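Local atomic coordinates of insecticidal crystal protein Cry7Cal (Bacillus thuringiensis, PDB entry 5ZI1), a protein that probably acts as an insecticidal pore-forming toxin of the delta endotoxin family, binding receptors in the gut of susceptible insects such as locusts. Residues A[303-315]-A[364-376]. Residues are numbered along the deposited sequence; the frame is centred on the assembly and turned at random.
Sequences ARVVEPNDRFAIW and NKSATWYQAVPLL
Tyr370 reaches from one beta hairpin into the end of another, where two antiparallel sheets of the beta-prism middle domain of this three-domain Cry toxin pack together. The hairpin of strands 294-306 and 312-324 meets that of 352-365 and 369-382, strands 312-315 and 369-376 crossing nearly at right angles (100°). CB of Tyr370 sits at the edge of the Phe312 ring, 3.7 Å from Phe312 CE1. Chi1 of -68° sets CG anti to the carbonyl carbon and swings the ring against Val306, whose CG2 stands over the ring centre, 3.8 Å from the centroid, in a CH-pi contact; Thr368 CG2 lies against the opposite face, toward its rim. Tyr370 CD1 meets Ile314 CD1 and Tyr370 CE2 meets Pro308 CG. At the tip, a water in the ring plane links OH to Arg304 NH1. Nearer the turns, Asn309 ND2 donates in its amide plane to Ser366 OG (3.0 Å), which in turn donates to Asn364 OD1, while Asn364 ND2 returns a weak bond to Asn309 OD1. Asp310 OD2, beside this cluster, is hydrogen-bonded to Tyr268 OH. Farther along, a second water joins Trp315 N to Gln371 O, and Trp315 NE1 donates to Val373 O at 2.8 Å, the carbonyl oxygen lying 16° out of the indole plane.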
ATOM      1  N   ALA A 303       9.930  -2.224  31.218  1.00 46.98           N
ATOM      2  CA  ALA A 303      10.607  -3.504  31.247  1.00 46.83           C
ATOM      3  C   ALA A 303      11.102  -3.788  32.657  1.00 53.24           C
ATOM      4  O   ALA A 303      11.255  -2.883  33.486  1.00 51.95           O
ATOM      5  CB  ALA A 303      11.759  -3.539  30.244  1.00 48.96           C
ATOM      6  N   ARG A 304      11.336  -5.073  32.927  1.00 49.96           N
ATOM      7  CA  ARG A 304      11.860  -5.504  34.212  1.00 49.43           C
ATOM      8  C   ARG A 304      12.898  -6.579  33.955  1.00 50.65           C
ATOM      9  O   ARG A 304      12.937  -7.180  32.881  1.00 49.57           O
ATOM     10  CB  ARG A 304      10.759  -6.023  35.148  1.00 50.38           C
ATOM     11  CG  ARG A 304      10.207  -7.381  34.762  1.00 46.77           C
ATOM     12  CD  ARG A 304       9.077  -7.783  35.691  1.00 48.54           C
ATOM     13  NE  ARG A 304       8.363  -8.942  35.171  1.00 51.71           N
ATOM     14  CZ  ARG A 304       8.507 -10.185  35.614  1.00 53.67           C
ATOM     15  NH1 ARG A 304       7.816 -11.168  35.050  1.00 54.26           N
ATOM     16  NH2 ARG A 304       9.333 -10.447  36.616  1.00 52.63           N
ATOM     17  N   VAL A 305      13.747  -6.798  34.958  1.00 50.19           N
ATOM     18  CA  VAL A 305      14.870  -7.730  34.904  1.00 47.55           C
ATOM     19  C   VAL A 305      14.469  -9.022  35.589  1.00 44.71           C
ATOM     20  O   VAL A 305      13.879  -9.009  36.675  1.00 45.11           O
ATOM     21  CB  VAL A 305      16.117  -7.121  35.582  1.00 50.66           C
ATOM     22  CG1 VAL A 305      17.303  -8.061  35.476  1.00 50.75           C
ATOM     23  CG2 VAL A 305      16.448  -5.763  34.977  1.00 46.19           C
ATOM     24  N   VAL A 306      14.792 -10.144  34.962  1.00 49.81           N
ATOM     25  CA  VAL A 306      14.569 -11.454  35.553  1.00 52.67           C
ATOM     26  C   VAL A 306      15.885 -12.210  35.507  1.00 52.08           C
ATOM     27  O   VAL A 306      16.745 -11.948  34.663  1.00 50.09           O
ATOM     28  CB  VAL A 306      13.461 -12.253  34.833  1.00 47.60           C
ATOM     29  CG1 VAL A 306      12.121 -11.543  34.979  1.00 47.72           C
ATOM     30  CG2 VAL A 306      13.826 -12.448  33.377  1.00 47.77           C
ATOM     31  N   GLU A 307      16.025 -13.173  36.421  1.00 52.05           N
ATOM     32  CA  GLU A 307      17.263 -13.942  36.571  1.00 57.26           C
ATOM     33  C   GLU A 307      16.949 -15.424  36.785  1.00 55.71           C
ATOM     34  O   GLU A 307      17.159 -15.973  37.870  1.00 59.52           O
ATOM     35  CB  GLU A 307      18.099 -13.373  37.723  1.00 58.49           C
ATOM     36  CG  GLU A 307      19.516 -13.893  37.801  1.00 66.06           C
ATOM     37  CD  GLU A 307      20.462 -12.942  38.534  1.00 68.57           C
ATOM     38  OE1 GLU A 307      21.668 -12.931  38.216  1.00 66.43           O
ATOM     39  OE2 GLU A 307      20.010 -12.196  39.435  1.00 71.33           O
ATOM     40  N   PRO A 308      16.434 -16.111  35.750  1.00 58.25           N
ATOM     41  CA  PRO A 308      16.169 -17.555  35.878  1.00 53.60           C
ATOM     42  C   PRO A 308      17.457 -18.355  35.914  1.00 53.99           C
ATOM     43  O   PRO A 308      17.520 -19.453  36.481  1.00 50.86           O
ATOM     44  CB  PRO A 308      15.365 -17.885  34.607  1.00 50.32           C
ATOM     45  CG  PRO A 308      15.758 -16.834  33.644  1.00 48.13           C
ATOM     46  CD  PRO A 308      15.954 -15.591  34.458  1.00 54.53           C
ATOM     47  N   ASN A 309      18.469 -17.819  35.230  1.00 57.15           N
ATOM     48  CA  ASN A 309      19.836 -18.332  35.192  1.00 56.56           C
ATOM     49  C   ASN A 309      20.674 -17.271  34.493  1.00 56.86           C
ATOM     50  O   ASN A 309      21.430 -16.544  35.144  1.00 51.47           O
ATOM     51  CB  ASN A 309      19.944 -19.675  34.474  1.00 55.90           C
ATOM     52  CG  ASN A 309      18.930 -19.824  33.349  1.00 58.19           C
ATOM     53  OD1 ASN A 309      19.149 -19.325  32.246  1.00 55.22           O
ATOM     54  ND2 ASN A 309      17.871 -20.596  33.595  1.00 55.70           N
ATOM     55  N   ASP A 310      20.508 -17.128  33.178  1.00 53.89           N
ATOM     56  CA  ASP A 310      20.854 -15.855  32.566  1.00 54.44           C
ATOM     57  C   ASP A 310      20.074 -14.749  33.264  1.00 52.25           C
ATOM     58  O   ASP A 310      19.082 -14.999  33.962  1.00 51.13           O
ATOM     59  CB  ASP A 310      20.483 -15.825  31.090  1.00 56.90           C
ATOM     60  CG  ASP A 310      20.910 -17.075  30.348  1.00 59.59           C
ATOM     61  OD1 ASP A 310      22.091 -17.474  30.427  1.00 54.94           O
ATOM     62  OD2 ASP A 310      20.039 -17.636  29.642  1.00 59.31           O
ATOM     63  N   ARG A 311      20.503 -13.510  33.043  1.00 47.99           N
ATOM     64  CA  ARG A 311      19.779 -12.350  33.549  1.00 53.85           C
ATOM     65  C   ARG A 311      19.589 -11.371  32.397  1.00 50.29           C
ATOM     66  O   ARG A 311      20.501 -11.183  31.588  1.00 48.13           O
ATOM     67  CB  ARG A 311      20.513 -11.711  34.765  1.00 52.07           C
ATOM     68  CG  ARG A 311      20.391 -10.185  34.917  1.00 56.60           C
ATOM     69  CD  ARG A 311      20.980  -9.701  36.285  1.00 60.70           C
ATOM     70  NE  ARG A 311      20.063 -10.028  37.395  1.00 72.57           N
ATOM     71  CZ  ARG A 311      19.383  -9.134  38.114  1.00 66.93           C
ATOM     72  NH1 ARG A 311      19.522  -7.840  37.844  1.00 62.48           N
ATOM     73  NH2 ARG A 311      18.572  -9.531  39.098  1.00 66.91           N
ATOM     74  N   PHE A 312      18.393 -10.790  32.288  1.00 52.03           N
ATOM     75  CA  PHE A 312      18.015 -10.022  31.101  1.00 49.93           C
ATOM     76  C   PHE A 312      16.680  -9.344  31.336  1.00 47.03           C
ATOM     77  O   PHE A 312      15.829  -9.859  32.065  1.00 48.25           O
ATOM     78  CB  PHE A 312      17.903 -10.907  29.860  1.00 48.09           C
ATOM     79  CG  PHE A 312      17.000 -12.074  30.056  1.00 52.89           C
ATOM     80  CD1 PHE A 312      15.629 -11.959  29.824  1.00 46.98           C
ATOM     81  CD2 PHE A 312      17.516 -13.290  30.501  1.00 52.69           C
ATOM     82  CE1 PHE A 312      14.788 -13.032  30.026  1.00 45.08           C
ATOM     83  CE2 PHE A 312      16.678 -14.379  30.690  1.00 53.81           C
ATOM     84  CZ  PHE A 312      15.303 -14.249  30.457  1.00 55.10           C
ATOM     85  N   ALA A 313      16.498  -8.199  30.687  1.00 44.60           N
ATOM     86  CA  ALA A 313      15.238  -7.485  30.781  1.00 45.05           C
ATOM     87  C   ALA A 313      14.226  -8.070  29.798  1.00 47.09           C
ATOM     88  O   ALA A 313      14.593  -8.654  28.775  1.00 43.94           O
ATOM     89  CB  ALA A 313      15.450  -5.999  30.515  1.00 42.29           C
ATOM     90  N   ILE A 314      12.942  -7.946  30.162  1.00 49.91           N
ATOM     91  CA  ILE A 314      11.797  -8.284  29.329  1.00 42.93           C
ATOM     92  C   ILE A 314      10.798  -7.146  29.471  1.00 49.75           C
ATOM     93  O   ILE A 314      10.684  -6.534  30.538  1.00 44.13           O
ATOM     94  CB  ILE A 314      11.119  -9.616  29.731  1.00 46.72           C
ATOM     95  CG1 ILE A 314      10.536  -9.500  31.144  1.00 47.19           C
ATOM     96  CG2 ILE A 314      12.074 -10.811  29.613  1.00 45.97           C
ATOM     97  CD1 ILE A 314       9.695 -10.689  31.579  1.00 45.42           C
ATOM     98  N   TRP A 315      10.050  -6.871  28.396  1.00 45.74           N
ATOM     99  CA  TRP A 315       9.048  -5.814  28.485  1.00 49.35           C
ATOM    100  C   TRP A 315       7.911  -6.275  29.375  1.00 45.92           C
ATOM    101  O   TRP A 315       7.470  -7.418  29.288  1.00 44.83           O
ATOM    102  CB  TRP A 315       8.465  -5.438  27.114  1.00 49.63           C
ATOM    103  CG  TRP A 315       9.427  -4.968  26.082  1.00 47.61           C
ATOM    104  CD1 TRP A 315      10.781  -5.079  26.111  1.00 47.60           C
ATOM    105  CD2 TRP A 315       9.102  -4.321  24.850  1.00 47.94           C
ATOM    106  NE1 TRP A 315      11.324  -4.543  24.972  1.00 49.98           N
ATOM    107  CE2 TRP A 315      10.314  -4.061  24.185  1.00 46.46           C
ATOM    108  CE3 TRP A 315       7.906  -3.923  24.254  1.00 45.40           C
ATOM    109  CZ2 TRP A 315      10.365  -3.436  22.947  1.00 44.36           C
ATOM    110  CZ3 TRP A 315       7.958  -3.296  23.024  1.00 47.31           C
ATOM    111  CH2 TRP A 315       9.177  -3.059  22.384  1.00 47.43           C
ATOM    112  N   ASN A 364      14.215 -17.231  27.098  1.00 51.25           N
ATOM    113  CA  ASN A 364      14.723 -18.233  28.020  1.00 47.73           C
ATOM    114  C   ASN A 364      13.565 -19.098  28.477  1.00 48.81           C
ATOM    115  O   ASN A 364      12.569 -18.570  28.985  1.00 49.60           O
ATOM    116  CB  ASN A 364      15.392 -17.588  29.225  1.00 51.13           C
ATOM    117  CG  ASN A 364      15.962 -18.617  30.158  1.00 54.97           C
ATOM    118  OD1 ASN A 364      15.285 -19.105  31.065  1.00 55.55           O
ATOM    119  ND2 ASN A 364      17.210 -18.975  29.924  1.00 54.93           N
ATOM    120  N   LYS A 365      13.692 -20.414  28.308  1.00 50.69           N
ATOM    121  CA  LYS A 365      12.676 -21.360  28.758  1.00 54.23           C
ATOM    122  C   LYS A 365      13.301 -22.283  29.798  1.00 49.26           C
ATOM    123  O   LYS A 365      14.143 -23.118  29.466  1.00 45.71           O
ATOM    124  CB  LYS A 365      12.092 -22.155  27.595  1.00 50.14           C
ATOM    125  CG  LYS A 365      10.884 -22.982  27.988  1.00 49.84           C
ATOM    126  CD  LYS A 365      10.302 -23.694  26.773  1.00 48.94           C
ATOM    127  CE  LYS A 365       8.938 -24.300  27.064  1.00 59.40           C
ATOM    128  NZ  LYS A 365       9.021 -25.507  27.927  1.00 64.76           N
ATOM    129  N   SER A 366      12.865 -22.138  31.047  1.00 54.16           N
ATOM    130  CA  SER A 366      13.359 -22.939  32.159  1.00 54.26           C
ATOM    131  C   SER A 366      12.195 -23.369  33.045  1.00 54.54           C
ATOM    132  O   SER A 366      11.456 -24.296  32.701  1.00 62.25           O
ATOM    133  CB  SER A 366      14.393 -22.146  32.964  1.00 52.57           C
ATOM    134  OG  SER A 366      15.442 -21.692  32.119  1.00 54.73           O
ATOM    135  N   ALA A 367      12.031 -22.718  34.196  1.00 52.57           N
ATOM    136  CA  ALA A 367      10.826 -22.957  34.973  1.00 52.67           C
ATOM    137  C   ALA A 367       9.640 -22.242  34.348  1.00 55.26           C
ATOM    138  O   ALA A 367       8.501 -22.693  34.499  1.00 59.63           O
ATOM    139  CB  ALA A 367      11.011 -22.506  36.419  1.00 47.01           C
ATOM    140  N   THR A 368       9.893 -21.123  33.665  1.00 53.09           N
ATOM    141  CA  THR A 368       8.899 -20.405  32.886  1.00 53.10           C
ATOM    142  C   THR A 368       9.552 -19.983  31.579  1.00 56.37           C
ATOM    143  O   THR A 368      10.739 -20.227  31.351  1.00 53.61           O
ATOM    144  CB  THR A 368       8.336 -19.201  33.646  1.00 54.78           C
ATOM    145  OG1 THR A 368       7.243 -18.651  32.903  1.00 58.53           O
ATOM    146  CG2 THR A 368       9.403 -18.134  33.843  1.00 54.02           C
ATOM    147  N   TRP A 369       8.768 -19.350  30.705  1.00 56.28           N
ATOM    148  CA  TRP A 369       9.178 -19.091  29.328  1.00 49.23           C
ATOM    149  C   TRP A 369       9.149 -17.583  29.095  1.00 53.31           C
ATOM    150  O   TRP A 369       8.073 -16.983  29.006  1.00 55.78           O
ATOM    151  CB  TRP A 369       8.264 -19.852  28.369  1.00 51.98           C
ATOM    152  CG  TRP A 369       8.752 -19.948  26.963  1.00 49.71           C
ATOM    153  CD1 TRP A 369       9.821 -19.302  26.422  1.00 48.29           C
ATOM    154  CD2 TRP A 369       8.180 -20.741  25.909  1.00 49.34           C
ATOM    155  NE1 TRP A 369       9.955 -19.642  25.094  1.00 48.37           N
ATOM    156  CE2 TRP A 369       8.955 -20.520  24.755  1.00 50.43           C
ATOM    157  CE3 TRP A 369       7.088 -21.612  25.830  1.00 52.12           C
ATOM    158  CZ2 TRP A 369       8.669 -21.138  23.533  1.00 46.73           C
ATOM    159  CZ3 TRP A 369       6.814 -22.233  24.615  1.00 47.65           C
ATOM    160  CH2 TRP A 369       7.602 -21.996  23.488  1.00 47.36           C
ATOM    161  N   TYR A 370      10.327 -16.967  29.031  1.00 53.04           N
ATOM    162  CA  TYR A 370      10.478 -15.529  28.867  1.00 49.45           C
ATOM    163  C   TYR A 370      10.743 -15.173  27.411  1.00 47.63           C
ATOM    164  O   TYR A 370      11.430 -15.902  26.691  1.00 50.59           O
ATOM    165  CB  TYR A 370      11.634 -14.989  29.726  1.00 47.89           C
ATOM    166  CG  TYR A 370      11.394 -15.054  31.221  1.00 49.02           C
ATOM    167  CD1 TYR A 370      10.372 -14.320  31.809  1.00 48.18           C
ATOM    168  CD2 TYR A 370      12.206 -15.835  32.050  1.00 50.99           C
ATOM    169  CE1 TYR A 370      10.147 -14.368  33.168  1.00 50.75           C
ATOM    170  CE2 TYR A 370      11.995 -15.888  33.407  1.00 45.91           C
ATOM    171  CZ  TYR A 370      10.966 -15.152  33.966  1.00 56.03           C
ATOM    172  OH  TYR A 370      10.744 -15.196  35.325  1.00 52.13           O
ATOM    173  N   GLN A 371      10.213 -14.029  26.983  1.00 45.89           N
ATOM    174  CA  GLN A 371      10.545 -13.460  25.683  1.00 44.45           C
ATOM    175  C   GLN A 371      11.110 -12.073  25.929  1.00 45.83           C
ATOM    176  O   GLN A 371      10.551 -11.304  26.721  1.00 43.86           O
ATOM    177  CB  GLN A 371       9.322 -13.396  24.761  1.00 47.46           C
ATOM    178  CG  GLN A 371       8.425 -14.589  24.875  1.00 42.57           C
ATOM    179  CD  GLN A 371       8.940 -15.807  24.131  1.00 47.96           C
ATOM    180  OE1 GLN A 371       9.822 -15.722  23.262  1.00 49.02           O
ATOM    181  NE2 GLN A 371       8.376 -16.955  24.458  1.00 45.03           N
ATOM    182  N   ALA A 372      12.219 -11.756  25.269  1.00 47.44           N
ATOM    183  CA  ALA A 372      12.977 -10.568  25.626  1.00 50.97           C
ATOM    184  C   ALA A 372      13.345  -9.776  24.382  1.00 47.89           C
ATOM    185  O   ALA A 372      13.832 -10.343  23.397  1.00 50.17           O
ATOM    186  CB  ALA A 372      14.245 -10.952  26.416  1.00 48.17           C
ATOM    187  N   VAL A 373      13.112  -8.469  24.439  1.00 48.84           N
ATOM    188  CA  VAL A 373      13.676  -7.520  23.485  1.00 46.43           C
ATOM    189  C   VAL A 373      14.471  -6.490  24.284  1.00 50.89           C
ATOM    190  O   VAL A 373      13.954  -5.405  24.601  1.00 52.50           O
ATOM    191  CB  VAL A 373      12.580  -6.861  22.631  1.00 49.09           C
ATOM    192  CG1 VAL A 373      13.211  -5.879  21.660  1.00 44.83           C
ATOM    193  CG2 VAL A 373      11.748  -7.945  21.885  1.00 38.35           C
ATOM    194  N   PRO A 374      15.718  -6.785  24.659  1.00 48.43           N
ATOM    195  CA  PRO A 374      16.445  -5.861  25.544  1.00 52.98           C
ATOM    196  C   PRO A 374      16.983  -4.639  24.830  1.00 56.95           C
ATOM    197  O   PRO A 374      17.362  -3.671  25.508  1.00 52.74           O
ATOM    198  CB  PRO A 374      17.583  -6.726  26.117  1.00 47.22           C
ATOM    199  CG  PRO A 374      17.742  -7.864  25.164  1.00 50.07           C
ATOM    200  CD  PRO A 374      16.407  -8.087  24.499  1.00 48.24           C
ATOM    201  N   LEU A 375      16.990  -4.633  23.494  1.00 51.33           N
ATOM    202  CA  LEU A 375      17.506  -3.490  22.759  1.00 51.72           C
ATOM    203  C   LEU A 375      16.653  -3.224  21.520  1.00 52.76           C
ATOM    204  O   LEU A 375      16.312  -4.156  20.777  1.00 49.31           O
ATOM    205  CB  LEU A 375      18.971  -3.723  22.394  1.00 50.41           C
ATOM    206  CG  LEU A 375      19.664  -2.617  21.597  1.00 58.43           C
ATOM    207  CD1 LEU A 375      21.158  -2.651  21.911  1.00 51.56           C
ATOM    208  CD2 LEU A 375      19.467  -2.727  20.084  1.00 53.05           C
ATOM    209  N   LEU A 376      16.311  -1.951  21.317  1.00 51.90           N
ATOM    210  CA  LEU A 376      15.583  -1.469  20.146  1.00 47.37           C
ATOM    211  C   LEU A 376      16.128  -0.092  19.802  1.00 45.77           C
ATOM    212  O   LEU A 376      16.069   0.820  20.626  1.00 47.95           O
ATOM    213  CB  LEU A 376      14.078  -1.397  20.416  1.00 48.36           C
ATOM    214  CG  LEU A 376      13.129  -0.920  19.298  1.00 47.63           C
ATOM    215  CD1 LEU A 376      13.054  -1.942  18.182  1.00 41.76           C
ATOM    216  CD2 LEU A 376      11.752  -0.660  19.865  1.00 41.46           C
TER
HETATM  217  O   HOH W   1       9.109 -13.666  36.353  1.00 52.30           O
HETATM  218  O   HOH W   2      10.152  -8.739  26.144  1.00 47.07           O